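Local coordinates for protein endolysin (Escherichia coli O157 typing phage 15, PDB 7M5I) that probably degrades host peptidoglycan as a glycosyl hydrolase family 24 lysozyme, helping to lyse the bacterium and release mature phage particles, at residues A[77-82]-A[107-112]; A[88-93]-A[150-155]. All blocks are in the same frame, centred on the assembly; numbering follows the deposited sequence.

Interaction 1. Residues A[77-82]-A[107-112]; sequences KAIKVP and TFIKRH. With PO4 (phosphate ion), chain C; PO4 (phosphate ion), chain D.
Residues 77-82 comprise the end of helix 57-78 and the loop that leaves it, and pass beside helix 107-113, with CA of Ile79 7.3 Å from CA of Ile109 at the closest backbone approach. Ile79 is the first residue to leave the helical conformation. Before the break, Ala78 presents CB to CG1 of Ile109 at 4.1 Å. After it, Ile79 and Val81 both reach the imidazole of His112. With CG anti to the backbone N (chi1 177°), the ring extends toward the loop. Ile79 CG1 lies 4.1 Å from His112 CD2, oblique to the ring, and Val81 CG2 3.7 Å from His112 NE2. Both ring nitrogens are also hydrogen-bonded, ND1 with Tyr153 and NE2 with Thr83, which fixes the ring's rotation. The side chain of Asn113, from the end of helix 107-113, binds the backbone on both sides of Ile79, OD1 with Lys80 N and ND2 with Ala78 O. At the start of the other helix, Thr107 N donates to O3 of the chain C phosphate at 3.0 Å (162°); the ion probably comes from the crystallisation liquor. The contact thus packs a helix terminus and its exit loop on a short helix, within the helical lobe of a T4-type phage lysozyme fold.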
ATOM      1  N   LYS A  77      13.616  -5.073  -3.828  1.00 40.88           N
ATOM      2  CA  LYS A  77      14.552  -4.819  -4.949  1.00 44.16           C
ATOM      3  C   LYS A  77      14.915  -3.333  -5.035  1.00 42.24           C
ATOM      4  O   LYS A  77      16.063  -3.046  -5.368  1.00 41.97           O
ATOM      5  CB  LYS A  77      13.938  -5.347  -6.244  1.00 48.97           C
ATOM      6  CG  LYS A  77      13.929  -6.867  -6.354  1.00 56.08           C
ATOM      7  CD  LYS A  77      12.666  -7.430  -7.023  1.00 61.96           C
ATOM      8  CE  LYS A  77      12.654  -8.933  -7.214  1.00 65.25           C
ATOM      9  NZ  LYS A  77      13.656  -9.331  -8.237  1.00 72.97           N
ATOM     10  N   ALA A  78      14.030  -2.415  -4.660  1.00 40.91           N
ATOM     11  CA  ALA A  78      14.265  -0.952  -4.749  1.00 41.05           C
ATOM     12  C   ALA A  78      15.141  -0.434  -3.591  1.00 39.20           C
ATOM     13  O   ALA A  78      15.838   0.541  -3.774  1.00 40.17           O
ATOM     14  CB  ALA A  78      12.985  -0.225  -4.800  1.00 39.44           C
ATOM     15  N   ILE A  79      15.121  -1.095  -2.441  1.00 38.20           N
ATOM     16  CA  ILE A  79      15.870  -0.625  -1.244  1.00 39.44           C
ATOM     17  C   ILE A  79      17.319  -1.061  -1.380  1.00 39.88           C
ATOM     18  O   ILE A  79      17.542  -2.216  -1.761  1.00 41.31           O
ATOM     19  CB  ILE A  79      15.216  -1.166   0.027  1.00 41.22           C
ATOM     20  CG1 ILE A  79      13.916  -0.405   0.274  1.00 37.85           C
ATOM     21  CG2 ILE A  79      16.149  -1.069   1.195  1.00 45.41           C
ATOM     22  CD1 ILE A  79      13.089  -1.037   1.330  1.00 42.32           C
ATOM     23  N   LYS A  80      18.238  -0.149  -1.096  1.00 39.52           N
ATOM     24  CA  LYS A  80      19.701  -0.390  -1.281  1.00 41.30           C
ATOM     25  C   LYS A  80      20.461  -0.208   0.040  1.00 40.16           C
ATOM     26  O   LYS A  80      21.708  -0.368   0.036  1.00 40.76           O
ATOM     27  CB  LYS A  80      20.230   0.534  -2.374  1.00 44.87           C
ATOM     28  CG  LYS A  80      19.572   0.302  -3.725  1.00 47.84           C
ATOM     29  CD  LYS A  80      20.308   0.926  -4.870  1.00 53.12           C
ATOM     30  CE  LYS A  80      19.421   1.348  -6.024  1.00 55.21           C
ATOM     31  NZ  LYS A  80      20.207   2.078  -7.047  1.00 57.20           N
ATOM     32  N   VAL A  81      19.771   0.023   1.136  1.00 37.17           N
ATOM     33  CA  VAL A  81      20.360   0.281   2.472  1.00 37.68           C
ATOM     34  C   VAL A  81      19.617  -0.553   3.498  1.00 35.42           C
ATOM     35  O   VAL A  81      18.448  -0.900   3.316  1.00 35.44           O
ATOM     36  CB  VAL A  81      20.316   1.762   2.872  1.00 37.19           C
ATOM     37  CG1 VAL A  81      21.179   2.616   1.918  1.00 39.50           C
ATOM     38  CG2 VAL A  81      18.883   2.276   3.009  1.00 35.97           C
ATOM     39  N   PRO A  82      20.254  -0.839   4.633  1.00 34.50           N
ATOM     40  CA  PRO A  82      19.569  -1.430   5.778  1.00 34.21           C
ATOM     41  C   PRO A  82      18.356  -0.601   6.172  1.00 34.12           C
ATOM     42  O   PRO A  82      18.447   0.592   6.196  1.00 34.59           O
ATOM     43  CB  PRO A  82      20.650  -1.446   6.881  1.00 35.37           C
ATOM     44  CG  PRO A  82      21.913  -1.506   6.121  1.00 37.26           C
ATOM     45  CD  PRO A  82      21.690  -0.653   4.879  1.00 36.98           C
ATOM     46  N   THR A 107      10.952  10.206  -5.646  1.00 37.37           N
ATOM     47  CA  THR A 107      11.876  10.923  -4.759  1.00 39.80           C
ATOM     48  C   THR A 107      11.969  10.219  -3.396  1.00 38.69           C
ATOM     49  O   THR A 107      13.085  10.181  -2.830  1.00 39.42           O
ATOM     50  CB  THR A 107      11.452  12.381  -4.600  1.00 40.60           C
ATOM     51  OG1 THR A 107      11.458  12.984  -5.889  1.00 43.11           O
ATOM     52  CG2 THR A 107      12.344  13.126  -3.647  1.00 42.46           C
ATOM     53  N   PHE A 108      10.862   9.724  -2.839  1.00 37.16           N
ATOM     54  CA  PHE A 108      10.918   9.147  -1.473  1.00 35.87           C
ATOM     55  C   PHE A 108      11.931   7.990  -1.461  1.00 36.14           C
ATOM     56  O   PHE A 108      12.705   7.896  -0.492  1.00 36.69           O
ATOM     57  CB  PHE A 108       9.537   8.845  -0.888  1.00 32.51           C
ATOM     58  CG  PHE A 108       8.767   7.693  -1.470  1.00 31.02           C
ATOM     59  CD1 PHE A 108       9.030   6.388  -1.091  1.00 30.71           C
ATOM     60  CD2 PHE A 108       7.662   7.934  -2.303  1.00 30.42           C
ATOM     61  CE1 PHE A 108       8.255   5.329  -1.561  1.00 30.86           C
ATOM     62  CE2 PHE A 108       6.916   6.883  -2.794  1.00 29.45           C
ATOM     63  CZ  PHE A 108       7.180   5.577  -2.415  1.00 30.06           C
ATOM     64  N   ILE A 109      11.972   7.143  -2.472  1.00 37.12           N
ATOM     65  CA  ILE A 109      12.840   5.929  -2.416  1.00 38.83           C
ATOM     66  C   ILE A 109      14.309   6.363  -2.585  1.00 41.04           C
ATOM     67  O   ILE A 109      15.176   5.737  -1.928  1.00 40.58           O
ATOM     68  CB  ILE A 109      12.434   4.888  -3.459  1.00 41.77           C
ATOM     69  CG1 ILE A 109      12.943   3.502  -3.050  1.00 46.83           C
ATOM     70  CG2 ILE A 109      12.931   5.273  -4.840  1.00 44.99           C
ATOM     71  CD1 ILE A 109      12.160   2.879  -1.889  1.00 45.94           C
ATOM     72  N   LYS A 110      14.555   7.403  -3.388  1.00 39.81           N
ATOM     73  CA  LYS A 110      15.902   8.010  -3.546  1.00 42.37           C
ATOM     74  C   LYS A 110      16.385   8.535  -2.192  1.00 40.15           C
ATOM     75  O   LYS A 110      17.534   8.274  -1.799  1.00 37.92           O
ATOM     76  CB  LYS A 110      15.821   9.064  -4.648  1.00 46.91           C
ATOM     77  CG  LYS A 110      15.838   8.483  -6.059  1.00 53.27           C
ATOM     78  CD  LYS A 110      16.222   9.541  -7.137  1.00 59.24           C
ATOM     79  CE  LYS A 110      15.731   9.280  -8.561  1.00 62.18           C
ATOM     80  NZ  LYS A 110      14.260   9.374  -8.726  1.00 60.59           N
ATOM     81  N   ARG A 111      15.523   9.243  -1.469  1.00 38.14           N
ATOM     82  CA  ARG A 111      15.869   9.829  -0.157  1.00 37.94           C
ATOM     83  C   ARG A 111      16.083   8.700   0.852  1.00 36.68           C
ATOM     84  O   ARG A 111      17.054   8.783   1.656  1.00 36.60           O
ATOM     85  CB  ARG A 111      14.815  10.840   0.303  1.00 39.03           C
ATOM     86  CG  ARG A 111      14.784  12.082  -0.575  1.00 41.91           C
ATOM     87  CD  ARG A 111      13.743  13.056  -0.075  1.00 41.50           C
ATOM     88  NE  ARG A 111      13.778  14.298  -0.805  1.00 42.26           N
ATOM     89  CZ  ARG A 111      12.973  15.334  -0.592  1.00 43.17           C
ATOM     90  NH1 ARG A 111      12.082  15.308   0.370  1.00 41.27           N
ATOM     91  NH2 ARG A 111      13.094  16.410  -1.338  1.00 45.62           N
ATOM     92  N   HIS A 112      15.231   7.670   0.838  1.00 33.51           N
ATOM     93  CA  HIS A 112      15.407   6.511   1.742  1.00 33.00           C
ATOM     94  C   HIS A 112      16.812   5.943   1.503  1.00 34.63           C
ATOM     95  O   HIS A 112      17.555   5.743   2.505  1.00 34.21           O
ATOM     96  CB  HIS A 112      14.372   5.416   1.497  1.00 32.45           C
ATOM     97  CG  HIS A 112      14.592   4.222   2.354  1.00 30.92           C
ATOM     98  ND1 HIS A 112      14.291   4.222   3.686  1.00 29.64           N
ATOM     99  CD2 HIS A 112      15.159   3.040   2.094  1.00 30.85           C
ATOM    100  CE1 HIS A 112      14.578   3.058   4.196  1.00 29.87           C
ATOM    101  NE2 HIS A 112      15.147   2.333   3.257  1.00 31.39           N
TER
HETATM  102  P   PO4 C 201       8.273  12.116  -7.346  1.00 52.32           P
HETATM  103  O1  PO4 C 201       9.409  13.141  -7.339  1.00 51.78           O
HETATM  104  O2  PO4 C 201       6.960  12.865  -7.546  1.00 62.48           O
HETATM  105  O3  PO4 C 201       8.265  11.387  -6.027  1.00 51.37           O
HETATM  106  O4  PO4 C 201       8.438  11.114  -8.474  1.00 52.44           O
HETATM  107  P   PO4 D 202      15.975  15.309  -3.730  1.00 74.34           P
HETATM  108  O1  PO4 D 202      17.235  16.167  -3.720  1.00 78.04           O
HETATM  109  O2  PO4 D 202      14.920  15.965  -4.635  1.00 60.77           O
HETATM  110  O3  PO4 D 202      15.471  15.205  -2.307  1.00 65.85           O
HETATM  111  O4  PO4 D 202      16.303  13.902  -4.251  1.00 72.93           O

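Interaction 2. Residues A[88-93]-A[150-155]; sequences FDALVS and ADIYLD
Asp89, whose CB lies 4.3 Å from CG2 of Ile152, has its carboxylate held by three groups: OD2 is hydrogen-bonded to the hydroxyls of both Tyr158 and Ser10, and OD1 to the amide NE2 of Gln85. These bonds fix the carboxylate at the margin of an apolar interface between nearly antiparallel helices, whose local axes approach to 7.9 Å at 156°. The small side chain of Ala90 probably permits that spacing, its CA being 5.2 Å from CA of Tyr153. Ala90 CB points into the opposing helix, 3.6 Å from Tyr153 CB. Ala90 CB is also 3.9 Å from Ile152 CG2, so one methyl touches two consecutive residues. Tyr153 carries its ring along the flank of helix 85-98, with CG anti to the backbone N (chi1 176°). Ala90 CB therefore lies at the ring's edge, near its plane, and Leu91 CD2 approaches Tyr153 CE2 obliquely at 4.3 Å. Other polar links lie around this apolar patch, from Ile152 O to Asn86 ND2 and from Ser93 OG to Glu149 OE2. The methyl packing is thus consistent with the close helix spacing, while hydrogen bonds at its margins probably help to fix the register.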
ATOM      1  N   PHE A  88      10.141  -0.556   6.212  1.00 28.27           N
ATOM      2  CA  PHE A  88       9.727  -1.523   5.157  1.00 28.01           C
ATOM      3  C   PHE A  88       8.193  -1.577   5.109  1.00 26.61           C
ATOM      4  O   PHE A  88       7.614  -1.460   3.975  1.00 26.53           O
ATOM      5  CB  PHE A  88      10.298  -2.911   5.413  1.00 27.89           C
ATOM      6  CG  PHE A  88      10.041  -3.846   4.268  1.00 28.99           C
ATOM      7  CD1 PHE A  88      10.754  -3.723   3.070  1.00 30.99           C
ATOM      8  CD2 PHE A  88       9.091  -4.838   4.365  1.00 29.24           C
ATOM      9  CE1 PHE A  88      10.555  -4.617   2.025  1.00 31.60           C
ATOM     10  CE2 PHE A  88       8.894  -5.734   3.319  1.00 30.25           C
ATOM     11  CZ  PHE A  88       9.615  -5.599   2.148  1.00 29.89           C
ATOM     12  N   ASP A  89       7.535  -1.729   6.245  1.00 24.54           N
ATOM     13  CA  ASP A  89       6.055  -1.808   6.280  1.00 24.90           C
ATOM     14  C   ASP A  89       5.437  -0.580   5.598  1.00 25.32           C
ATOM     15  O   ASP A  89       4.462  -0.733   4.772  1.00 22.82           O
ATOM     16  CB  ASP A  89       5.507  -1.976   7.682  1.00 26.29           C
ATOM     17  CG  ASP A  89       5.792  -3.297   8.355  1.00 27.43           C
ATOM     18  OD1 ASP A  89       6.107  -4.302   7.653  1.00 27.47           O
ATOM     19  OD2 ASP A  89       5.676  -3.314   9.635  1.00 27.33           O
ATOM     20  N   ALA A  90       5.910   0.606   5.945  1.00 23.89           N
ATOM     21  CA  ALA A  90       5.396   1.865   5.389  1.00 24.78           C
ATOM     22  C   ALA A  90       5.622   1.927   3.885  1.00 26.53           C
ATOM     23  O   ALA A  90       4.701   2.318   3.120  1.00 24.63           O
ATOM     24  CB  ALA A  90       5.981   3.053   6.077  1.00 25.56           C
ATOM     25  N   LEU A  91       6.824   1.592   3.419  1.00 25.10           N
ATOM     26  CA  LEU A  91       7.139   1.643   1.969  1.00 26.22           C
ATOM     27  C   LEU A  91       6.271   0.625   1.221  1.00 25.86           C
ATOM     28  O   LEU A  91       5.771   0.983   0.164  1.00 27.47           O
ATOM     29  CB  LEU A  91       8.626   1.331   1.765  1.00 27.88           C
ATOM     30  CG  LEU A  91       9.566   2.400   2.329  1.00 30.33           C
ATOM     31  CD1 LEU A  91      10.999   1.865   2.294  1.00 33.09           C
ATOM     32  CD2 LEU A  91       9.486   3.711   1.574  1.00 32.42           C
ATOM     33  N   VAL A  92       6.013  -0.533   1.798  1.00 24.21           N
ATOM     34  CA  VAL A  92       5.143  -1.549   1.110  1.00 25.42           C
ATOM     35  C   VAL A  92       3.706  -1.031   1.082  1.00 24.72           C
ATOM     36  O   VAL A  92       3.115  -1.022   0.003  1.00 25.82           O
ATOM     37  CB  VAL A  92       5.227  -2.930   1.780  1.00 24.63           C
ATOM     38  CG1 VAL A  92       4.173  -3.900   1.233  1.00 24.04           C
ATOM     39  CG2 VAL A  92       6.609  -3.530   1.554  1.00 26.39           C
ATOM     40  N   SER A  93       3.192  -0.531   2.215  1.00 23.75           N
ATOM     41  CA  SER A  93       1.821   0.077   2.245  1.00 24.04           C
ATOM     42  C   SER A  93       1.669   1.141   1.137  1.00 25.76           C
ATOM     43  O   SER A  93       0.675   1.114   0.364  1.00 24.71           O
ATOM     44  CB  SER A  93       1.492   0.611   3.581  1.00 25.18           C
ATOM     45  OG  SER A  93       0.168   1.132   3.586  1.00 24.39           O
ATOM     46  N   ALA A 150       3.580   7.824   6.869  1.00 24.13           N
ATOM     47  CA  ALA A 150       4.777   8.565   7.384  1.00 25.26           C
ATOM     48  C   ALA A 150       4.985   8.290   8.882  1.00 25.53           C
ATOM     49  O   ALA A 150       6.161   8.143   9.327  1.00 27.20           O
ATOM     50  CB  ALA A 150       4.627  10.040   7.103  1.00 27.01           C
ATOM     51  N   ASP A 151       3.902   8.215   9.673  1.00 23.82           N
ATOM     52  CA  ASP A 151       4.021   7.882  11.117  1.00 25.82           C
ATOM     53  C   ASP A 151       4.611   6.471  11.292  1.00 25.75           C
ATOM     54  O   ASP A 151       5.427   6.253  12.254  1.00 25.66           O
ATOM     55  CB  ASP A 151       2.678   8.032  11.828  1.00 27.19           C
ATOM     56  CG  ASP A 151       2.188   9.462  11.998  1.00 29.99           C
ATOM     57  OD1 ASP A 151       3.029  10.371  11.960  1.00 32.52           O
ATOM     58  OD2 ASP A 151       0.941   9.653  12.152  1.00 33.20           O
ATOM     59  N   ILE A 152       4.219   5.506  10.463  1.00 24.64           N
ATOM     60  CA  ILE A 152       4.809   4.134  10.568  1.00 23.56           C
ATOM     61  C   ILE A 152       6.307   4.279  10.252  1.00 25.41           C
ATOM     62  O   ILE A 152       7.122   3.774  11.013  1.00 25.38           O
ATOM     63  CB  ILE A 152       4.134   3.145   9.594  1.00 24.42           C
ATOM     64  CG1 ILE A 152       2.648   2.956   9.932  1.00 23.91           C
ATOM     65  CG2 ILE A 152       4.865   1.825   9.579  1.00 23.50           C
ATOM     66  CD1 ILE A 152       1.876   2.167   8.893  1.00 24.72           C
ATOM     67  N   TYR A 153       6.626   4.943   9.141  1.00 25.22           N
ATOM     68  CA  TYR A 153       7.992   4.983   8.566  1.00 25.58           C
ATOM     69  C   TYR A 153       8.927   5.617   9.626  1.00 27.48           C
ATOM     70  O   TYR A 153      10.053   5.078   9.892  1.00 26.46           O
ATOM     71  CB  TYR A 153       7.996   5.768   7.255  1.00 26.73           C
ATOM     72  CG  TYR A 153       9.381   5.925   6.667  1.00 26.99           C
ATOM     73  CD1 TYR A 153      10.167   7.002   7.040  1.00 28.71           C
ATOM     74  CD2 TYR A 153       9.902   4.998   5.783  1.00 26.54           C
ATOM     75  CE1 TYR A 153      11.451   7.145   6.546  1.00 29.74           C
ATOM     76  CE2 TYR A 153      11.191   5.112   5.296  1.00 27.64           C
ATOM     77  CZ  TYR A 153      11.982   6.184   5.686  1.00 29.11           C
ATOM     78  OH  TYR A 153      13.263   6.367   5.176  1.00 30.13           O
ATOM     79  N   LEU A 154       8.549   6.773  10.171  1.00 26.79           N
ATOM     80  CA  LEU A 154       9.470   7.539  11.075  1.00 30.48           C
ATOM     81  C   LEU A 154       9.430   7.025  12.491  1.00 31.00           C
ATOM     82  O   LEU A 154      10.524   6.916  13.098  1.00 29.65           O
ATOM     83  CB  LEU A 154       9.056   9.007  11.103  1.00 31.58           C
ATOM     84  CG  LEU A 154       9.376   9.806   9.854  1.00 34.94           C
ATOM     85  CD1 LEU A 154       8.707  11.178   9.964  1.00 37.45           C
ATOM     86  CD2 LEU A 154      10.898   9.884   9.657  1.00 37.26           C
ATOM     87  N   ASP A 155       8.246   6.796  13.041  1.00 27.86           N
ATOM     88  CA  ASP A 155       8.048   6.611  14.500  1.00 30.58           C
ATOM     89  C   ASP A 155       7.604   5.194  14.874  1.00 29.57           C
ATOM     90  O   ASP A 155       7.440   4.972  16.064  1.00 27.87           O
ATOM     91  CB  ASP A 155       7.023   7.621  15.034  1.00 32.86           C
ATOM     92  CG  ASP A 155       7.393   9.066  14.747  1.00 34.95           C
ATOM     93  OD1 ASP A 155       8.586   9.406  14.699  1.00 36.91           O
ATOM     94  OD2 ASP A 155       6.459   9.856  14.542  1.00 39.61           O
TER

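How the interactions relate
Interaction 2 lies deeper, about 10 Å from the chain centre to its own centre, and all its touching residues are buried; interaction 1 lies about 16 Å out and mixes buried with partly exposed ones. Their segments alternate along the chain, and helices 57-78 and 85-98 are consecutive. The contacts meet directly: the Tyr153-His112 bond joins them, and Leu91 takes up Ile79 CD1 on its CD1 and Phe108 CE1 on its CD2, each at 3.7 Å. Interaction 2 is helix against helix, tightly spaced around alanine, whereas interaction 1 sets a helix end and loop around an imidazole. Both lie away from the predicted catalytic residues.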